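Local coordinates for protein tryptophan--tRNA ligase (Campylobacter jejuni subsp. jejuni, PDB 3TZL) that probably catalyses, as a homodimeric aminoacyl-tRNA synthetase, the ATP-driven attachment of tryptophan to tRNA(Trp), at residues 42-45 and 46-49; 88-91 and 92-96; 111-115 and 116-120. All blocks are in the same frame, centred on the assembly; numbering follows the deposited sequence.

All three contacts are local, each within one continuous run of chain, but differ in burial and chemistry. Interaction 2 is wholly buried: some two turns of regular helix with largely apolar side chains packed along them. Interaction 1 is partly buried and mixes a carbonyl accepting two hydrogen bonds, a Met-aromatic pair and a histidine over the bound tryptophan. Interaction 3 is a surface helix end, held by weak backbone bonds and lysine carbon chains. Interactions 1 and 2 touch, Tyr44 CE2 lying 3.8 Å from Val88 CG1; both lean on helix 122-137 and meet the second subunit. Interaction 3 stands apart, its nearest atoms about 6 Å from interaction 1 and about 12 Å from interaction 2.

Interaction 1 (42-45 and 46-49); sequences ANYH and AMTS. With TRP (tryptophan), chain J.
Thr48 holds the carbonyl of His45 twice: its backbone N lies 3.2 Å from His45 O, and its hydroxyl OG1 donates to the same His45 O at 3.1 Å. The amide stands well above the carbonyl plane, whereas OG1 lies almost straight beyond the oxygen, with a C=O...OG1 angle of 170°. A first torsion of 66° brings the hydroxyl there by setting OG1 between the Thr48 backbone N and carbonyl carbon.

One residue earlier, Met47 N bonds to Tyr44 O at 3.0 Å, the same three-residue step as from Thr48 N to His45 O. The side chains of Tyr44 and Met47 (a selenomethionine) run side by side in one direction. Met47 stays extended beyond CG, which puts CE 3.8 Å from Tyr44 CD1 and SE at the ring edge, 5.4 Å from the Tyr44 ring centroid, a Met-aromatic contact.

His45, part of the tryptophan pocket, presents one imidazole face to the ligand: its CD2 lies 3.5 Å from tryptophan CD1. A hydrogen bond from NE2 to Asp134, itself a partner of the ligand, helps hold the ring's rotation.

The i+3 bonds, with weak ones from Ala46 N, mark a short helical turn joining strand 36-41 to the loop before helix 53-70. Tyr44 packs on helices 87-96 and 122-137, and its OH is hydrogen-bonded to Glu90 of the second subunit.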
loop_
_atom_site.group_PDB
_atom_site.type_symbol
_atom_site.label_atom_id
_atom_site.label_comp_id
_atom_site.label_asym_id
_atom_site.label_seq_id
_atom_site.Cartn_x
_atom_site.Cartn_y
_atom_site.Cartn_z
ATOM N N ALA B 42 14.177 4.640 -5.472
ATOM C CA ALA B 42 12.739 4.587 -5.252
ATOM C C ALA B 42 12.123 3.600 -6.195
ATOM O O ALA B 42 11.428 3.996 -7.118
ATOM C CB ALA B 42 12.120 5.973 -5.476
ATOM N N ASN B 43 12.364 2.316 -5.972
ATOM C CA ASN B 43 11.875 1.324 -6.921
ATOM C C ASN B 43 10.365 1.044 -6.869
ATOM O O ASN B 43 9.798 0.643 -7.887
ATOM C CB ASN B 43 12.723 0.027 -6.936
ATOM C CG ASN B 43 12.655 -0.774 -5.638
ATOM O OD1 ASN B 43 12.569 -0.214 -4.549
ATOM N ND2 ASN B 43 12.739 -2.105 -5.758
ATOM N N TYR B 44 9.707 1.251 -5.722
ATOM C CA TYR B 44 8.233 1.077 -5.710
ATOM C C TYR B 44 7.621 2.097 -6.648
ATOM O O TYR B 44 6.748 1.777 -7.448
ATOM C CB TYR B 44 7.620 1.241 -4.312
ATOM C CG TYR B 44 7.786 0.049 -3.394
ATOM C CD1 TYR B 44 7.662 -1.247 -3.862
ATOM C CD2 TYR B 44 8.066 0.233 -2.050
ATOM C CE1 TYR B 44 7.797 -2.331 -2.998
ATOM C CE2 TYR B 44 8.214 -0.827 -1.189
ATOM C CZ TYR B 44 8.084 -2.104 -1.658
ATOM O OH TYR B 44 8.232 -3.145 -0.763
ATOM N N HIS B 45 8.101 3.331 -6.556
ATOM C CA HIS B 45 7.585 4.424 -7.383
ATOM C C HIS B 45 7.812 4.199 -8.870
ATOM O O HIS B 45 7.025 4.660 -9.688
ATOM C CB HIS B 45 8.199 5.760 -6.961
ATOM C CG HIS B 45 7.709 6.260 -5.631
ATOM N ND1 HIS B 45 6.553 7.000 -5.493
ATOM C CD2 HIS B 45 8.224 6.129 -4.385
ATOM C CE1 HIS B 45 6.369 7.288 -4.216
ATOM N NE2 HIS B 45 7.373 6.779 -3.523
ATOM N N ALA B 46 8.873 3.480 -9.238
ATOM C CA ALA B 46 9.129 3.261 -10.662
ATOM C C ALA B 46 8.083 2.328 -11.237
ATOM O O ALA B 46 7.935 2.244 -12.458
ATOM C CB ALA B 46 10.530 2.715 -10.906
HETATM N N MSE B 47 7.358 1.621 -10.363
HETATM C CA MSE B 47 6.344 0.696 -10.843
HETATM C C MSE B 47 5.114 1.388 -11.421
HETATM O O MSE B 47 4.302 0.724 -12.059
HETATM C CB MSE B 47 5.920 -0.264 -9.757
HETATM C CG MSE B 47 7.084 -0.943 -9.101
HETATM SE SE MSE B 47 6.554 -2.130 -7.663
HETATM C CE MSE B 47 8.360 -2.796 -7.220
ATOM N N THR B 48 4.964 2.701 -11.196
ATOM C CA THR B 48 3.810 3.430 -11.738
ATOM C C THR B 48 3.897 3.628 -13.257
ATOM O O THR B 48 2.878 3.667 -13.937
ATOM C CB THR B 48 3.584 4.810 -11.062
ATOM O OG1 THR B 48 4.685 5.688 -11.359
ATOM C CG2 THR B 48 3.427 4.667 -9.533
ATOM N N SER B 49 5.101 3.743 -13.799
ATOM C CA SER B 49 5.228 3.933 -15.248
ATOM C C SER B 49 5.720 2.705 -16.026
ATOM O O SER B 49 5.874 2.770 -17.239
ATOM C CB SER B 49 6.094 5.154 -15.567
ATOM O OG SER B 49 7.264 5.133 -14.778
HETATM N N TRP J . 8.924 11.461 -6.491
HETATM C CA TRP J . 10.379 11.619 -6.577
HETATM C C TRP J . 10.816 11.876 -8.013
HETATM O O TRP J . 11.966 12.246 -8.275
HETATM C CB TRP J . 11.103 10.386 -6.009
HETATM C CG TRP J . 10.756 10.136 -4.572
HETATM C CD1 TRP J . 10.006 9.111 -4.061
HETATM C CD2 TRP J . 11.112 10.969 -3.469
HETATM N NE1 TRP J . 9.890 9.249 -2.691
HETATM C CE2 TRP J . 10.554 10.388 -2.307
HETATM C CE3 TRP J . 11.850 12.154 -3.349
HETATM C CZ2 TRP J . 10.726 10.948 -1.040
HETATM C CZ3 TRP J . 12.014 12.714 -2.088
HETATM C CH2 TRP J . 11.460 12.105 -0.952
HETATM O OXT TRP J . 10.011 11.716 -8.933
#

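Interaction 2 (88-91 and 92-96); sequences VMEL and YWILS
Four successive backbone bonds, each from residue i+4 to i, tie 92-95 to 88-91 as regular alpha-helix, from Tyr92 N to Val88 O at 3.0 Å through to Leu95 N to Leu91 O at 2.8 Å. On one flank, the selenomethionine Met89 lies alongside Tyr92, both side chains pointing the same way. Bends at chi2 (-85°) and chi3 (72°) curl the Met89 chain back, so that its methyl CE presses on the ring at 3.3 Å from Tyr92 CD2, a close approach made at a slant.

Leu91 and Leu95, one turn apart, meet on another flank with CG to CG at 4.0 Å. Their chains cross obliquely, Leu91 CG being anti to the backbone N and Leu95 CG anti to the carbonyl carbon. Between Glu90 and Ile94 the touch is looser, Glu90 CG lying 4.4 Å from Ile94 CD1; the carboxylate bonds instead to Tyr317 and forms a salt bridge with Lys86 of the second subunit.

Helix 87-96 is thus enclosed on several sides: Met89 and Tyr92 rest on helix 122-137, Leu95 on helix 150-167 and Ile94 on helix 291-320, while Trp93 meets Tyr44 and Met89 of the second subunit.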
loop_
_atom_site.group_PDB
_atom_site.type_symbol
_atom_site.label_atom_id
_atom_site.label_comp_id
_atom_site.label_asym_id
_atom_site.label_seq_id
_atom_site.Cartn_x
_atom_site.Cartn_y
_atom_site.Cartn_z
ATOM N N VAL B 88 7.625 0.590 4.903
ATOM C CA VAL B 88 7.041 1.713 4.174
ATOM C C VAL B 88 5.663 1.422 3.576
ATOM O O VAL B 88 4.824 2.321 3.497
ATOM C CB VAL B 88 7.999 2.304 3.105
ATOM C CG1 VAL B 88 8.051 1.423 1.842
ATOM C CG2 VAL B 88 7.563 3.721 2.778
HETATM N N MSE B 89 5.417 0.171 3.191
HETATM C CA MSE B 89 4.112 -0.235 2.642
HETATM C C MSE B 89 3.018 -0.207 3.699
HETATM O O MSE B 89 1.891 0.195 3.438
HETATM C CB MSE B 89 4.186 -1.640 2.079
HETATM C CG MSE B 89 5.012 -1.735 0.841
HETATM SE SE MSE B 89 3.930 -1.290 -0.707
HETATM C CE MSE B 89 3.613 0.581 -0.647
ATOM N N GLU B 90 3.360 -0.665 4.890
ATOM C CA GLU B 90 2.425 -0.660 5.990
ATOM C C GLU B 90 2.100 0.776 6.368
ATOM O O GLU B 90 0.938 1.116 6.556
ATOM C CB GLU B 90 3.015 -1.424 7.170
ATOM C CG GLU B 90 1.981 -1.811 8.213
ATOM C CD GLU B 90 2.391 -3.033 8.997
ATOM O OE1 GLU B 90 1.570 -3.986 9.093
ATOM O OE2 GLU B 90 3.525 -3.039 9.524
ATOM N N LEU B 91 3.123 1.636 6.446
ATOM C CA LEU B 91 2.898 3.043 6.790
ATOM C C LEU B 91 2.024 3.760 5.761
ATOM O O LEU B 91 1.163 4.553 6.109
ATOM C CB LEU B 91 4.216 3.803 6.994
ATOM C CG LEU B 91 4.039 5.254 7.448
ATOM C CD1 LEU B 91 3.245 5.292 8.754
ATOM C CD2 LEU B 91 5.390 6.029 7.608
ATOM N N TYR B 92 2.275 3.474 4.492
ATOM C CA TYR B 92 1.487 3.996 3.382
ATOM C C TYR B 92 -0.017 3.732 3.562
ATOM O O TYR B 92 -0.830 4.650 3.429
ATOM C CB TYR B 92 2.039 3.393 2.088
ATOM C CG TYR B 92 1.141 3.363 0.875
ATOM C CD1 TYR B 92 0.664 4.532 0.295
ATOM C CD2 TYR B 92 0.841 2.156 0.257
ATOM C CE1 TYR B 92 -0.131 4.490 -0.837
ATOM C CE2 TYR B 92 0.068 2.110 -0.878
ATOM C CZ TYR B 92 -0.424 3.282 -1.421
ATOM O OH TYR B 92 -1.221 3.228 -2.557
ATOM N N TRP B 93 -0.386 2.500 3.905
ATOM C CA TRP B 93 -1.793 2.184 4.178
ATOM C C TRP B 93 -2.333 2.953 5.393
ATOM O O TRP B 93 -3.453 3.462 5.374
ATOM C CB TRP B 93 -1.967 0.688 4.414
ATOM C CG TRP B 93 -3.329 0.309 4.924
ATOM C CD1 TRP B 93 -3.635 -0.158 6.174
ATOM C CD2 TRP B 93 -4.567 0.357 4.199
ATOM N NE1 TRP B 93 -4.983 -0.394 6.278
ATOM C CE2 TRP B 93 -5.582 -0.102 5.077
ATOM C CE3 TRP B 93 -4.920 0.742 2.894
ATOM C CZ2 TRP B 93 -6.931 -0.183 4.695
ATOM C CZ3 TRP B 93 -6.273 0.664 2.512
ATOM C CH2 TRP B 93 -7.257 0.201 3.414
ATOM N N ILE B 94 -1.544 3.027 6.459
ATOM C CA ILE B 94 -1.962 3.813 7.612
ATOM C C ILE B 94 -2.180 5.294 7.276
ATOM O O ILE B 94 -3.215 5.867 7.627
ATOM C CB ILE B 94 -0.992 3.626 8.780
ATOM C CG1 ILE B 94 -1.167 2.224 9.351
ATOM C CG2 ILE B 94 -1.220 4.656 9.869
ATOM C CD1 ILE B 94 0.065 1.709 10.034
ATOM N N LEU B 95 -1.231 5.903 6.569
ATOM C CA LEU B 95 -1.353 7.311 6.175
ATOM C C LEU B 95 -2.566 7.570 5.284
ATOM O O LEU B 95 -3.105 8.674 5.274
ATOM C CB LEU B 95 -0.081 7.790 5.463
ATOM C CG LEU B 95 1.217 7.776 6.288
ATOM C CD1 LEU B 95 2.346 8.470 5.533
ATOM C CD2 LEU B 95 1.015 8.438 7.676
ATOM N N SER B 96 -2.997 6.565 4.533
ATOM C CA SER B 96 -4.135 6.747 3.638
ATOM C C SER B 96 -5.389 7.090 4.425
ATOM O O SER B 96 -6.276 7.769 3.921
ATOM C CB SER B 96 -4.372 5.508 2.792
ATOM O OG SER B 96 -3.366 5.388 1.805
#

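Interaction 3 (111-115 and 116-120); sequences KDKVA and KGLSA
Lys116 and Gly117 are joined to the last turn of helix 108-115 by backbone hydrogen bonds, both weak. Lys116 N reaches Asp112 O at 3.3 Å, continuing the helical i+4 pattern. Gly117 N then shifts to the shorter i+3 step and bonds to Val114 O, also at 3.3 Å. The shift coincides with the break in helical geometry: Lys116 is the first residue to depart from it, and Gly117 takes a positive phi of 96°, where a CB would be jammed against the carbonyl O of Lys116.

Contacts of carbon with carbonyl oxygen come next. With a first torsion of 63°, Lys116 CG is folded between its own backbone N and carbonyl carbon, and so is carried back over the helix end, 3.4 Å from both Lys113 O and Asp112 O. The end of the side chain leads away from the helix, so that its methylenes make the contact.

The apolar contacts are made by methylenes and methyls. Lys113 bends at chi2 (90°), which turns its aliphatic part across Leu118 at about a right angle, with Lys113 CD 3.6 Å from Leu118 CD1. Lys113 CE continues to 3.7 Å from Ser119 O. On the returning chain, Ala120 CB, pointing toward the helix, grazes Val114 CG2 at 4.5 Å.

Most of this contact is exposed, but Ala120 is buried and makes backbone hydrogen bonds to the second subunit. Taken together, the positive-phi Gly117 and its amide bond to Val114 O mark a helix C-terminus with glycine at C', the residue after the cap, from which an extended run leads to helix 122-137.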
loop_
_atom_site.group_PDB
_atom_site.type_symbol
_atom_site.label_atom_id
_atom_site.label_comp_id
_atom_site.label_asym_id
_atom_site.label_seq_id
_atom_site.Cartn_x
_atom_site.Cartn_y
_atom_site.Cartn_z
ATOM N N LYS B 111 -3.705 15.545 -11.892
ATOM C CA LYS B 111 -4.494 16.473 -12.703
ATOM C C LYS B 111 -3.962 16.615 -14.129
ATOM O O LYS B 111 -4.735 16.596 -15.076
ATOM C CB LYS B 111 -4.593 17.859 -12.051
ATOM C CG LYS B 111 -5.512 17.919 -10.851
ATOM C CD LYS B 111 -6.620 18.958 -11.014
ATOM C CE LYS B 111 -6.077 20.379 -11.016
ATOM N NZ LYS B 111 -7.164 21.379 -11.235
ATOM N N ASP B 112 -2.653 16.758 -14.284
ATOM C CA ASP B 112 -2.080 16.950 -15.618
ATOM C C ASP B 112 -2.337 15.763 -16.548
ATOM O O ASP B 112 -2.522 15.941 -17.752
ATOM C CB ASP B 112 -0.579 17.241 -15.543
ATOM C CG ASP B 112 -0.271 18.529 -14.799
ATOM O OD1 ASP B 112 -1.213 19.323 -14.561
ATOM O OD2 ASP B 112 0.916 18.747 -14.460
ATOM N N LYS B 113 -2.355 14.563 -15.976
ATOM C CA LYS B 113 -2.597 13.334 -16.727
ATOM C C LYS B 113 -4.026 13.276 -17.237
ATOM O O LYS B 113 -4.271 13.000 -18.411
ATOM C CB LYS B 113 -2.340 12.123 -15.832
ATOM C CG LYS B 113 -2.557 10.775 -16.504
ATOM C CD LYS B 113 -1.273 10.284 -17.148
ATOM C CE LYS B 113 -1.234 8.767 -17.240
ATOM N NZ LYS B 113 0.166 8.293 -17.423
ATOM N N VAL B 114 -4.970 13.530 -16.341
ATOM C CA VAL B 114 -6.384 13.501 -16.677
ATOM C C VAL B 114 -6.767 14.612 -17.657
ATOM O O VAL B 114 -7.678 14.447 -18.479
ATOM C CB VAL B 114 -7.234 13.603 -15.401
ATOM C CG1 VAL B 114 -8.714 13.761 -15.736
ATOM C CG2 VAL B 114 -7.019 12.385 -14.553
ATOM N N ALA B 115 -6.054 15.732 -17.585
ATOM C CA ALA B 115 -6.358 16.884 -18.419
ATOM C C ALA B 115 -5.976 16.651 -19.877
ATOM O O ALA B 115 -6.676 17.097 -20.787
ATOM C CB ALA B 115 -5.674 18.129 -17.879
ATOM N N LYS B 116 -4.872 15.945 -20.104
ATOM C CA LYS B 116 -4.449 15.663 -21.472
ATOM C C LYS B 116 -5.143 14.433 -22.057
ATOM O O LYS B 116 -4.687 13.869 -23.052
ATOM C CB LYS B 116 -2.923 15.550 -21.587
ATOM C CG LYS B 116 -2.294 14.415 -20.800
ATOM C CD LYS B 116 -0.818 14.273 -21.149
ATOM C CE LYS B 116 -0.096 15.611 -21.058
ATOM N NZ LYS B 116 1.278 15.539 -21.632
ATOM N N GLY B 117 -6.250 14.029 -21.437
ATOM C CA GLY B 117 -7.098 12.981 -21.979
ATOM C C GLY B 117 -6.859 11.574 -21.457
ATOM O O GLY B 117 -7.768 10.743 -21.479
ATOM N N LEU B 118 -5.644 11.302 -20.987
ATOM C CA LEU B 118 -5.278 9.962 -20.526
ATOM C C LEU B 118 -6.071 9.490 -19.308
ATOM O O LEU B 118 -6.633 10.291 -18.558
ATOM C CB LEU B 118 -3.786 9.899 -20.202
ATOM C CG LEU B 118 -2.846 10.531 -21.232
ATOM C CD1 LEU B 118 -1.392 10.478 -20.755
ATOM C CD2 LEU B 118 -3.005 9.846 -22.580
ATOM N N SER B 119 -6.112 8.175 -19.123
ATOM C CA SER B 119 -6.691 7.588 -17.923
ATOM C C SER B 119 -5.577 7.330 -16.913
ATOM O O SER B 119 -4.444 7.016 -17.284
ATOM C CB SER B 119 -7.448 6.296 -18.252
ATOM O OG SER B 119 -6.958 5.197 -17.494
ATOM N N ALA B 120 -5.900 7.491 -15.636
ATOM C CA ALA B 120 -4.919 7.331 -14.576
ATOM C C ALA B 120 -5.181 6.069 -13.745
ATOM O O ALA B 120 -6.322 5.717 -13.463
ATOM C CB ALA B 120 -4.895 8.572 -13.685
#